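Local coordinates for protein octopine dehydrogenase (Pecten maximus, PDB 3C7A) that catalyses the NADH-dependent reductive condensation of L-arginine with pyruvate to D-octopine, and the reverse oxidation, at residues Leu160-Lys172 with Glu191-Met203. Sequence-based numbering, arbitrary orientation.
Sequences LGTKSVLAASLIK and EPVFRLAKHFLEM
Ala167 CB sits over the centre of one face of the Arg195 guanidinium, 3.9 Å from Arg195 CZ, while Val165 CB lies at the edge of the same group near its plane. A chi1 of 73° and a chain extended from CG to NE carry the guanidinium across to these two neighbours. The Phe200 ring is sandwiched: Ile171 CD1 makes a CH-pi contact with one face, 4.0 Å from the ring centroid and 18° off its normal, and Leu201 CG rests on the opposite face, offset toward the rim. Phe194 receives Pro192 O over the centre of one ring face and has Leu166 O at its edge; its CD1 also touches Leu166 CB at 3.9 Å, the two side chains running alongside and pointing the same way.

The strands 165-171 and 193-196 pair in parallel, their axes approaching to 4.8 Å with 32° between N-to-C directions, as the two arms of a beta-alpha-beta unit whose connecting helix 180-188 touches Phe194 and Leu196 through Leu181. Four bridges, from Val165 with Val193 to Ala168 with Leu196, fix the register. Val193 N donates to Ser164 O at one end and Ala197 N to Ala168 O, 2.9 Å, at the other. Between them comes a weak bond from Leu166 N to Val193 O, then Arg195 alternates, its N reaching Leu166 O and its O accepting from Ala168 N. A water joining Leu170 N to Ala197 O extends the backbone pairing; another donates to both Ser164 O and Glu191 OE2.

His199 N-caps the helix beginning at Phe200, its ND1 accepting from Leu201 N nearly in the ring plane. Met203, bent at both chi2 and chi3, returns its CE to within 3.7 Å of Ala167 O; its side chain lies about 6 Å from that of Met206, which binds L-arginine.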
loop_
_atom_site.group_PDB
_atom_site.type_symbol
_atom_site.label_atom_id
_atom_site.label_comp_id
_atom_site.label_asym_id
_atom_site.label_seq_id
_atom_site.Cartn_x
_atom_site.Cartn_y
_atom_site.Cartn_z
ATOM N N LEU A 160 -16.288 -10.335 0.196
ATOM C CA LEU A 160 -16.368 -11.239 -0.956
ATOM C C LEU A 160 -15.347 -12.382 -0.901
ATOM O O LEU A 160 -15.584 -13.452 -1.469
ATOM C CB LEU A 160 -16.221 -10.465 -2.278
ATOM C CG LEU A 160 -17.325 -9.538 -2.823
ATOM C CD1 LEU A 160 -18.717 -10.179 -2.790
ATOM C CD2 LEU A 160 -17.336 -8.173 -2.132
ATOM N N GLY A 161 -14.222 -12.150 -0.225
ATOM C CA GLY A 161 -13.164 -13.157 -0.076
ATOM C C GLY A 161 -12.053 -12.748 0.881
ATOM O O GLY A 161 -11.864 -11.559 1.145
ATOM N N THR A 162 -11.317 -13.739 1.390
ATOM C CA THR A 162 -10.230 -13.521 2.356
ATOM C C THR A 162 -8.967 -14.307 1.969
ATOM O O THR A 162 -9.042 -15.500 1.657
ATOM C CB THR A 162 -10.667 -13.916 3.797
ATOM O OG1 THR A 162 -11.873 -13.225 4.147
ATOM C CG2 THR A 162 -9.583 -13.584 4.823
ATOM N N LYS A 163 -7.817 -13.630 1.997
ATOM C CA LYS A 163 -6.511 -14.241 1.702
ATOM C C LYS A 163 -6.159 -15.349 2.703
ATOM O O LYS A 163 -6.571 -15.295 3.863
ATOM C CB LYS A 163 -5.401 -13.179 1.712
ATOM C CG LYS A 163 -5.567 -12.036 0.709
ATOM C CD LYS A 163 -4.943 -12.358 -0.641
ATOM C CE LYS A 163 -4.932 -11.136 -1.549
ATOM N NZ LYS A 163 -4.343 -11.431 -2.886
ATOM N N SER A 164 -5.395 -16.345 2.251
ATOM C CA SER A 164 -4.989 -17.459 3.118
ATOM C C SER A 164 -3.737 -17.164 3.960
ATOM O O SER A 164 -3.646 -17.610 5.108
ATOM C CB SER A 164 -4.825 -18.759 2.315
ATOM O OG SER A 164 -3.801 -18.653 1.342
ATOM N N VAL A 165 -2.784 -16.426 3.384
ATOM C CA VAL A 165 -1.560 -15.987 4.089
ATOM C C VAL A 165 -1.229 -14.510 3.795
ATOM O O VAL A 165 -1.679 -13.970 2.779
ATOM C CB VAL A 165 -0.321 -16.878 3.749
ATOM C CG1 VAL A 165 -0.455 -18.274 4.362
ATOM C CG2 VAL A 165 -0.086 -16.961 2.237
ATOM N N LEU A 166 -0.447 -13.873 4.676
ATOM C CA LEU A 166 -0.036 -12.459 4.522
ATOM C C LEU A 166 1.205 -12.103 5.368
ATOM O O LEU A 166 1.378 -12.634 6.466
ATOM C CB LEU A 166 -1.201 -11.519 4.876
ATOM C CG LEU A 166 -1.256 -10.119 4.247
ATOM C CD1 LEU A 166 -1.571 -10.189 2.755
ATOM C CD2 LEU A 166 -2.288 -9.256 4.962
ATOM N N ALA A 167 2.046 -11.196 4.861
ATOM C CA ALA A 167 3.326 -10.846 5.512
ATOM C C ALA A 167 3.493 -9.358 5.870
ATOM O O ALA A 167 2.890 -8.486 5.235
ATOM C CB ALA A 167 4.501 -11.320 4.654
ATOM N N ALA A 168 4.331 -9.086 6.878
ATOM C CA ALA A 168 4.616 -7.717 7.353
ATOM C C ALA A 168 6.039 -7.536 7.913
ATOM O O ALA A 168 6.612 -8.470 8.475
ATOM C CB ALA A 168 3.587 -7.295 8.398
ATOM N N SER A 169 6.590 -6.327 7.765
ATOM C CA SER A 169 7.908 -5.970 8.325
ATOM C C SER A 169 7.796 -5.144 9.619
ATOM O O SER A 169 6.722 -4.621 9.933
ATOM C CB SER A 169 8.760 -5.229 7.284
ATOM O OG SER A 169 8.213 -3.958 6.966
ATOM N N LEU A 170 8.907 -5.025 10.356
ATOM C CA LEU A 170 8.918 -4.339 11.659
ATOM C C LEU A 170 10.238 -3.616 11.992
ATOM O O LEU A 170 11.325 -4.165 11.790
ATOM C CB LEU A 170 8.572 -5.334 12.781
ATOM C CG LEU A 170 8.475 -4.852 14.237
ATOM C CD1 LEU A 170 7.171 -4.102 14.496
ATOM C CD2 LEU A 170 8.612 -6.026 15.196
ATOM N N ILE A 171 10.117 -2.389 12.505
ATOM C CA ILE A 171 11.245 -1.641 13.080
ATOM C C ILE A 171 10.980 -1.379 14.570
ATOM O O ILE A 171 9.998 -0.720 14.924
ATOM C CB ILE A 171 11.501 -0.291 12.342
ATOM C CG1 ILE A 171 11.850 -0.528 10.867
ATOM C CG2 ILE A 171 12.615 0.509 13.035
ATOM C CD1 ILE A 171 11.860 0.733 10.011
ATOM N N LYS A 172 11.860 -1.893 15.430
ATOM C CA LYS A 172 11.700 -1.794 16.888
ATOM C C LYS A 172 12.395 -0.570 17.492
ATOM O O LYS A 172 13.521 -0.237 17.116
ATOM C CB LYS A 172 12.228 -3.064 17.566
ATOM C CG LYS A 172 11.349 -4.300 17.386
ATOM C CD LYS A 172 12.158 -5.596 17.499
ATOM C CE LYS A 172 12.585 -5.905 18.930
ATOM N NZ LYS A 172 11.455 -6.399 19.765
ATOM N N GLU A 191 -8.229 -16.639 9.875
ATOM C CA GLU A 191 -7.567 -16.325 8.604
ATOM C C GLU A 191 -7.507 -14.811 8.366
ATOM O O GLU A 191 -8.412 -14.087 8.793
ATOM C CB GLU A 191 -8.289 -17.010 7.437
ATOM C CG GLU A 191 -7.998 -18.505 7.304
ATOM C CD GLU A 191 -8.575 -19.113 6.032
ATOM O OE1 GLU A 191 -9.769 -18.886 5.738
ATOM O OE2 GLU A 191 -7.832 -19.829 5.327
ATOM N N PRO A 192 -6.443 -14.321 7.693
ATOM C CA PRO A 192 -5.252 -15.030 7.193
ATOM C C PRO A 192 -4.214 -15.312 8.282
ATOM O O PRO A 192 -4.241 -14.679 9.341
ATOM C CB PRO A 192 -4.659 -14.052 6.163
ATOM C CG PRO A 192 -5.626 -12.890 6.074
ATOM C CD PRO A 192 -6.388 -12.889 7.352
ATOM N N VAL A 193 -3.312 -16.258 8.012
ATOM C CA VAL A 193 -2.193 -16.565 8.913
ATOM C C VAL A 193 -1.016 -15.624 8.614
ATOM O O VAL A 193 -0.487 -15.620 7.499
ATOM C CB VAL A 193 -1.742 -18.055 8.796
ATOM C CG1 VAL A 193 -0.650 -18.378 9.812
ATOM C CG2 VAL A 193 -2.925 -19.005 8.975
ATOM N N PHE A 194 -0.614 -14.836 9.612
ATOM C CA PHE A 194 0.439 -13.822 9.442
ATOM C C PHE A 194 1.856 -14.335 9.731
ATOM O O PHE A 194 2.046 -15.229 10.561
ATOM C CB PHE A 194 0.166 -12.584 10.316
ATOM C CG PHE A 194 -1.143 -11.881 10.020
ATOM C CD1 PHE A 194 -1.611 -11.744 8.714
ATOM C CD2 PHE A 194 -1.884 -11.320 11.057
ATOM C CE1 PHE A 194 -2.815 -11.084 8.449
ATOM C CE2 PHE A 194 -3.086 -10.656 10.801
ATOM C CZ PHE A 194 -3.551 -10.538 9.496
ATOM N N ARG A 195 2.837 -13.749 9.042
ATOM C CA ARG A 195 4.265 -14.004 9.289
ATOM C C ARG A 195 5.094 -12.710 9.196
ATOM O O ARG A 195 4.614 -11.695 8.682
ATOM C CB ARG A 195 4.807 -15.070 8.321
ATOM C CG ARG A 195 4.977 -14.596 6.877
ATOM C CD ARG A 195 5.429 -15.722 5.952
ATOM N NE ARG A 195 5.742 -15.234 4.608
ATOM C CZ ARG A 195 4.849 -15.059 3.634
ATOM N NH1 ARG A 195 3.564 -15.333 3.834
ATOM N NH2 ARG A 195 5.243 -14.609 2.450
ATOM N N LEU A 196 6.330 -12.757 9.693
ATOM C CA LEU A 196 7.246 -11.609 9.649
ATOM C C LEU A 196 8.284 -11.701 8.526
ATOM O O LEU A 196 8.890 -12.754 8.315
ATOM C CB LEU A 196 7.955 -11.432 10.999
ATOM C CG LEU A 196 7.586 -10.267 11.930
ATOM C CD1 LEU A 196 6.083 -10.077 12.099
ATOM C CD2 LEU A 196 8.259 -10.446 13.286
ATOM N N ALA A 197 8.481 -10.588 7.819
ATOM C CA ALA A 197 9.516 -10.478 6.784
ATOM C C ALA A 197 10.877 -10.122 7.393
ATOM O O ALA A 197 10.956 -9.734 8.562
ATOM C CB ALA A 197 9.109 -9.453 5.728
ATOM N N LYS A 198 11.939 -10.246 6.595
ATOM C CA LYS A 198 13.318 -10.054 7.072
ATOM C C LYS A 198 13.766 -8.595 7.251
ATOM O O LYS A 198 14.483 -8.286 8.206
ATOM C CB LYS A 198 14.313 -10.797 6.170
ATOM C CG LYS A 198 14.362 -12.306 6.384
ATOM C CD LYS A 198 15.372 -12.959 5.445
ATOM C CE LYS A 198 15.617 -14.422 5.794
ATOM N NZ LYS A 198 14.443 -15.297 5.499
ATOM N N HIS A 199 13.359 -7.714 6.334
ATOM C CA HIS A 199 13.823 -6.316 6.321
ATOM C C HIS A 199 12.762 -5.379 5.733
ATOM O O HIS A 199 11.965 -5.797 4.889
ATOM C CB HIS A 199 15.124 -6.209 5.514
ATOM C CG HIS A 199 15.979 -5.032 5.878
ATOM N ND1 HIS A 199 15.753 -3.765 5.385
ATOM C CD2 HIS A 199 17.075 -4.938 6.668
ATOM C CE1 HIS A 199 16.665 -2.937 5.866
ATOM N NE2 HIS A 199 17.479 -3.625 6.648
ATOM N N PHE A 200 12.756 -4.116 6.168
ATOM C CA PHE A 200 11.759 -3.143 5.690
ATOM C C PHE A 200 11.989 -2.657 4.251
ATOM O O PHE A 200 11.042 -2.243 3.575
ATOM C CB PHE A 200 11.577 -1.970 6.678
ATOM C CG PHE A 200 12.583 -0.851 6.520
ATOM C CD1 PHE A 200 13.838 -0.931 7.121
ATOM C CD2 PHE A 200 12.259 0.298 5.800
ATOM C CE1 PHE A 200 14.763 0.108 6.988
ATOM C CE2 PHE A 200 13.176 1.343 5.661
ATOM C CZ PHE A 200 14.432 1.246 6.256
ATOM N N LEU A 201 13.240 -2.710 3.793
ATOM C CA LEU A 201 13.577 -2.372 2.403
ATOM C C LEU A 201 13.244 -3.511 1.432
ATOM O O LEU A 201 13.072 -3.278 0.231
ATOM C CB LEU A 201 15.051 -1.961 2.270
ATOM C CG LEU A 201 15.506 -0.604 2.830
ATOM C CD1 LEU A 201 17.019 -0.458 2.709
ATOM C CD2 LEU A 201 14.807 0.572 2.149
ATOM N N GLU A 202 13.165 -4.735 1.959
ATOM C CA GLU A 202 12.662 -5.893 1.211
ATOM C C GLU A 202 11.189 -5.676 0.843
ATOM O O GLU A 202 10.797 -5.868 -0.311
ATOM C CB GLU A 202 12.826 -7.183 2.034
ATOM C CG GLU A 202 12.237 -8.446 1.387
ATOM C CD GLU A 202 11.880 -9.538 2.397
ATOM O OE1 GLU A 202 12.586 -9.680 3.420
ATOM O OE2 GLU A 202 10.889 -10.264 2.159
ATOM N N MET A 203 10.395 -5.269 1.834
ATOM C CA MET A 203 8.965 -4.985 1.665
ATOM C C MET A 203 8.719 -3.825 0.691
ATOM O O MET A 203 7.768 -3.861 -0.098
ATOM C CB MET A 203 8.324 -4.702 3.035
ATOM C CG MET A 203 6.825 -4.357 3.031
ATOM S SD MET A 203 5.705 -5.686 2.521
ATOM C CE MET A 203 5.954 -6.898 3.822
HETATM O O HOH W 1 -4.830 -20.492 5.863
HETATM O O HOH W 2 11.282 -6.780 9.568
#